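Local coordinates for protein extracellular ligand-binding receptor (Desulfohalobium retbaense DSM 5692, PDB 5ERE) that probably senses small ligands outside the cell, binding 2-oxo-4-methylpentanoic acid (ketoleucine) in a leucine-binding-protein-like module and cytosine in its tandem PAS sensor part, at residues I129-M134 with S141-L146; T486-D489 with E494-K497. One frame throughout, in Å; residues are numbered along the deposited sequence.

Contact 1 (I129-M134 with S141-L146); sequences IAVLAM and SWIRML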
loop_
_atom_site.group_PDB
_atom_site.type_symbol
_atom_site.label_atom_id
_atom_site.label_comp_id
_atom_site.label_asym_id
_atom_site.label_seq_id
_atom_site.Cartn_x
_atom_site.Cartn_y
_atom_site.Cartn_z
ATOM N N ILE A 129 16.895 -12.313 -3.130
ATOM C CA ILE A 129 15.494 -12.647 -3.460
ATOM C C ILE A 129 15.328 -13.488 -4.722
ATOM O O ILE A 129 15.641 -13.026 -5.815
ATOM C CB ILE A 129 14.637 -11.358 -3.668
ATOM C CG1 ILE A 129 14.489 -10.573 -2.367
ATOM C CG2 ILE A 129 13.232 -11.706 -4.231
ATOM C CD1 ILE A 129 13.984 -9.112 -2.569
ATOM N N ALA A 130 14.770 -14.689 -4.589
ATOM C CA ALA A 130 14.427 -15.483 -5.774
ATOM C C ALA A 130 12.914 -15.440 -6.037
ATOM O O ALA A 130 12.108 -15.406 -5.096
ATOM C CB ALA A 130 14.901 -16.925 -5.612
ATOM N N VAL A 131 12.550 -15.414 -7.321
ATOM C CA VAL A 131 11.165 -15.522 -7.752
ATOM C C VAL A 131 10.973 -16.743 -8.648
ATOM O O VAL A 131 11.695 -16.925 -9.621
ATOM C CB VAL A 131 10.705 -14.265 -8.528
ATOM C CG1 VAL A 131 9.128 -14.228 -8.703
ATOM C CG2 VAL A 131 11.186 -13.035 -7.838
ATOM N N LEU A 132 10.004 -17.575 -8.291
ATOM C CA LEU A 132 9.458 -18.592 -9.178
ATOM C C LEU A 132 7.985 -18.257 -9.494
ATOM O O LEU A 132 7.140 -18.272 -8.575
ATOM C CB LEU A 132 9.570 -19.969 -8.528
ATOM C CG LEU A 132 9.149 -21.203 -9.340
ATOM C CD1 LEU A 132 9.778 -21.240 -10.735
ATOM C CD2 LEU A 132 9.531 -22.452 -8.570
ATOM N N ALA A 133 7.684 -17.953 -10.765
ATOM C CA ALA A 133 6.350 -17.458 -11.143
ATOM C C ALA A 133 5.696 -18.253 -12.269
ATOM O O ALA A 133 6.345 -18.686 -13.224
ATOM C CB ALA A 133 6.433 -16.000 -11.549
HETATM N N MSE A 134 4.392 -18.420 -12.157
HETATM C CA MSE A 134 3.592 -19.054 -13.193
HETATM C C MSE A 134 3.864 -18.379 -14.508
HETATM O O MSE A 134 3.952 -17.155 -14.564
HETATM C CB MSE A 134 2.068 -18.979 -12.843
HETATM C CG MSE A 134 1.540 -17.589 -12.651
HETATM SE SE MSE A 134 -0.450 -17.582 -12.181
HETATM C CE MSE A 134 -0.380 -18.434 -10.432
ATOM N N SER A 141 4.198 -10.178 -14.962
ATOM C CA SER A 141 3.998 -8.839 -14.429
ATOM C C SER A 141 4.638 -8.682 -13.048
ATOM O O SER A 141 5.275 -7.670 -12.765
ATOM C CB SER A 141 2.496 -8.513 -14.377
ATOM O OG SER A 141 2.316 -7.171 -14.013
ATOM N N TRP A 142 4.464 -9.685 -12.191
ATOM C CA TRP A 142 5.096 -9.700 -10.882
ATOM C C TRP A 142 6.620 -9.730 -10.976
ATOM O O TRP A 142 7.295 -9.122 -10.153
ATOM C CB TRP A 142 4.628 -10.910 -10.073
ATOM C CG TRP A 142 3.426 -10.626 -9.224
ATOM C CD1 TRP A 142 2.127 -10.972 -9.485
ATOM C CD2 TRP A 142 3.414 -9.936 -7.976
ATOM N NE1 TRP A 142 1.307 -10.543 -8.462
ATOM C CE2 TRP A 142 2.076 -9.908 -7.521
ATOM C CE3 TRP A 142 4.412 -9.348 -7.186
ATOM C CZ2 TRP A 142 1.708 -9.298 -6.328
ATOM C CZ3 TRP A 142 4.050 -8.761 -6.001
ATOM C CH2 TRP A 142 2.705 -8.729 -5.584
ATOM N N ILE A 143 7.156 -10.466 -11.949
ATOM C CA ILE A 143 8.612 -10.531 -12.134
ATOM C C ILE A 143 9.126 -9.144 -12.499
ATOM O O ILE A 143 10.044 -8.635 -11.860
ATOM C CB ILE A 143 9.032 -11.566 -13.225
ATOM C CG1 ILE A 143 9.098 -12.958 -12.608
ATOM C CG2 ILE A 143 10.438 -11.263 -13.805
ATOM C CD1 ILE A 143 9.069 -14.088 -13.597
ATOM N N ARG A 144 8.500 -8.528 -13.493
ATOM C CA ARG A 144 8.950 -7.244 -13.997
ATOM C C ARG A 144 8.849 -6.182 -12.910
ATOM O O ARG A 144 9.635 -5.244 -12.889
ATOM C CB ARG A 144 8.142 -6.839 -15.233
HETATM N N MSE A 145 7.895 -6.339 -11.997
HETATM C CA MSE A 145 7.691 -5.364 -10.920
HETATM C C MSE A 145 8.737 -5.509 -9.856
HETATM O O MSE A 145 9.280 -4.526 -9.352
HETATM C CB MSE A 145 6.339 -5.543 -10.260
HETATM C CG MSE A 145 5.184 -5.182 -11.118
HETATM SE SE MSE A 145 4.672 -3.309 -10.976
HETATM C CE MSE A 145 3.105 -3.486 -12.126
ATOM N N LEU A 146 8.974 -6.755 -9.486
ATOM C CA LEU A 146 9.899 -7.049 -8.434
ATOM C C LEU A 146 11.318 -6.681 -8.890
ATOM O O LEU A 146 12.107 -6.145 -8.114
ATOM C CB LEU A 146 9.778 -8.513 -8.044
ATOM C CG LEU A 146 8.572 -8.817 -7.145
ATOM C CD1 LEU A 146 8.331 -10.307 -7.046
ATOM C CD2 LEU A 146 8.780 -8.200 -5.769
#
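Val131 meets the helix with both of its methyls, one for each of two helical partners. Its side chain lies aslant to both, so each touch is a methyl against one carbon: Val131 CG1 is 4.1 Å from Ile143 CG1, while Val131 CG2 comes within 4.0 Å of Leu146 CD1. The split follows from the torsion: CG1 stands anti to the backbone N (chi1 -167°), which leaves CG2 beside that N, and the fork opens onto residues three apart, nearly one helical turn. Ile143 leaves its backbone without aiming at the strand, yet its CG1–CD1 arm swings across, and CD1 ends 3.8 Å from Ala133 CB. Only a methyl stands at Ala133, which suits a place where the isoleucine arm reaches so close to the strand. These residues belong to a beta-alpha-beta unit of the periplasmic-binding-protein fold: strand 129-134 runs into helix 137-149, whose 141-146 part packs back against 129-134 at 154°, nearly antiparallel, the segment axes 9.0 Å apart at their closest, before strand 154-160 joins the sheet parallel to the first. Leu146 also touches Leu123 of helix 112-123, Ile143 rests on Glu159 of strand 154-160, and Ala133 borders Ile185 in strand 181-185.

Contact 2 (T486-D489 with E494-K497); sequences TIYD and EIGK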
loop_
_atom_site.group_PDB
_atom_site.type_symbol
_atom_site.label_atom_id
_atom_site.label_comp_id
_atom_site.label_asym_id
_atom_site.label_seq_id
_atom_site.Cartn_x
_atom_site.Cartn_y
_atom_site.Cartn_z
ATOM N N THR A 486 -2.507 17.079 18.999
ATOM C CA THR A 486 -2.378 16.366 17.737
ATOM C C THR A 486 -1.737 17.237 16.663
ATOM O O THR A 486 -2.264 18.279 16.301
ATOM C CB THR A 486 -3.734 15.857 17.253
ATOM O OG1 THR A 486 -4.238 14.927 18.219
ATOM C CG2 THR A 486 -3.622 15.153 15.909
ATOM N N ILE A 487 -0.593 16.776 16.157
ATOM C CA ILE A 487 0.129 17.475 15.094
ATOM C C ILE A 487 -0.231 16.971 13.722
ATOM O O ILE A 487 -0.317 17.731 12.792
ATOM C CB ILE A 487 1.650 17.321 15.255
ATOM C CG1 ILE A 487 2.090 18.043 16.507
ATOM C CG2 ILE A 487 2.402 17.934 14.024
ATOM C CD1 ILE A 487 3.537 17.742 16.841
ATOM N N TYR A 488 -0.359 15.671 13.576
ATOM C CA TYR A 488 -0.782 15.119 12.311
ATOM C C TYR A 488 -1.776 13.988 12.571
ATOM O O TYR A 488 -1.563 13.111 13.420
ATOM C CB TYR A 488 0.385 14.576 11.455
ATOM C CG TYR A 488 -0.190 13.832 10.278
ATOM C CD1 TYR A 488 -0.829 14.522 9.242
ATOM C CD2 TYR A 488 -0.178 12.444 10.235
ATOM C CE1 TYR A 488 -1.428 13.844 8.192
ATOM C CE2 TYR A 488 -0.745 11.756 9.180
ATOM C CZ TYR A 488 -1.387 12.474 8.157
ATOM O OH TYR A 488 -1.998 11.807 7.119
ATOM N N ASP A 489 -2.816 13.992 11.756
ATOM C CA ASP A 489 -3.818 12.943 11.699
ATOM C C ASP A 489 -4.400 12.969 10.297
ATOM O O ASP A 489 -4.590 14.027 9.753
ATOM C CB ASP A 489 -4.939 13.171 12.727
ATOM C CG ASP A 489 -5.879 11.995 12.796
ATOM O OD1 ASP A 489 -6.698 11.814 11.877
ATOM O OD2 ASP A 489 -5.729 11.197 13.721
ATOM N N GLU A 494 -8.966 16.681 13.414
ATOM C CA GLU A 494 -8.361 16.353 14.699
ATOM C C GLU A 494 -7.089 17.173 14.984
ATOM O O GLU A 494 -6.658 17.289 16.142
ATOM C CB GLU A 494 -8.045 14.856 14.760
ATOM C CG GLU A 494 -9.211 13.937 14.375
ATOM C CD GLU A 494 -10.062 13.520 15.566
ATOM O OE1 GLU A 494 -10.334 14.380 16.431
ATOM O OE2 GLU A 494 -10.453 12.328 15.638
ATOM N N ILE A 495 -6.466 17.716 13.937
ATOM C CA ILE A 495 -5.227 18.460 14.108
ATOM C C ILE A 495 -5.462 19.721 14.909
ATOM O O ILE A 495 -6.344 20.537 14.580
ATOM C CB ILE A 495 -4.572 18.830 12.737
ATOM C CG1 ILE A 495 -4.249 17.537 11.962
ATOM C CG2 ILE A 495 -3.335 19.700 12.969
ATOM C CD1 ILE A 495 -3.615 17.741 10.577
ATOM N N GLY A 496 -4.654 19.883 15.951
ATOM C CA GLY A 496 -4.760 21.048 16.810
ATOM C C GLY A 496 -5.513 20.730 18.093
ATOM O O GLY A 496 -5.466 21.505 19.027
ATOM N N LYS A 497 -6.180 19.580 18.135
ATOM C CA LYS A 497 -6.931 19.164 19.313
ATOM C C LYS A 497 -5.976 18.557 20.296
ATOM O O LYS A 497 -5.061 17.817 19.911
ATOM C CB LYS A 497 -8.007 18.125 18.990
ATOM C CG LYS A 497 -8.974 18.489 17.902
ATOM C CD LYS A 497 -9.705 19.772 18.206
ATOM C CE LYS A 497 -10.851 20.005 17.219
ATOM N NZ LYS A 497 -10.511 21.042 16.199
#
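Thr486 is gripped through its backbone by the turn that faces it, Lys497 in particular. Thr486 N donates to Lys497 O at 2.8 Å, and Thr486 O accepts from Gly496 N at 2.9 Å. The side chain closes over the same turn: Thr486 CB sits 3.4 Å from Glu494 O, and Thr486 OG1, set beside its own backbone N at chi1 -62°, leans toward Lys497 O in a weak bond of 3.4 Å. With an alanine here, Lys497 O is likely to lose its weak second hold, and a gap would probably open where CG2 lies against Glu494 O and Ile495 CA. Ile495 runs alongside the strand end, its CG2 3.6 Å from Ile487 O and its CD1 obliquely placed near the Tyr488 ring. Farther along, the CB atoms of Asp489 and Glu494 approach to 4.1 Å, while their like-charged carboxylates remain apart. The partner that shapes this edge is a type II beta turn from Glu494 to Lys497, closed by Lys497 N bonding to Glu494 O; Gly496 occupies its third position with a positive phi of 100°, where any side chain would collide with the carbonyl O of Ile495. Strand 486-488 is the outermost strand of an antiparallel sheet in this chain, so the turn covers its outer edge. At the inner edge the backbones of Ile487 and Tyr488 both bond to the single residue Val479 of strand 476-480, which makes a classic beta bulge. The side chains of Ile487 and Tyr488, for their part, touch Phe462 of helix 461-470. Asp489 is positioned by a hydrogen bond from Asn491 N to its OD1, within the loop that leads on to the turn.

How the contacts relate
Contact 1 is buried and contact 2 lies at the surface, and no element is common to them. Their centres are about 41 Å apart, on opposite sides of the chain's centre, and the whole of contact 1 precedes contact 2 along the chain. In 129-134 with 141-146, a strand from within a sheet has strand neighbours on its backbone edges, and the helix over its face meets it through aliphatic side chains, with no hydrogen bond between the two segments. In 486-489 with 494-497, an outermost strand meets an irregular loop, and main-chain hydrogen bonds carry most of the join, with two acidic side chains meeting through aliphatic carbons at its margin. Each nevertheless brings together segments close in sequence.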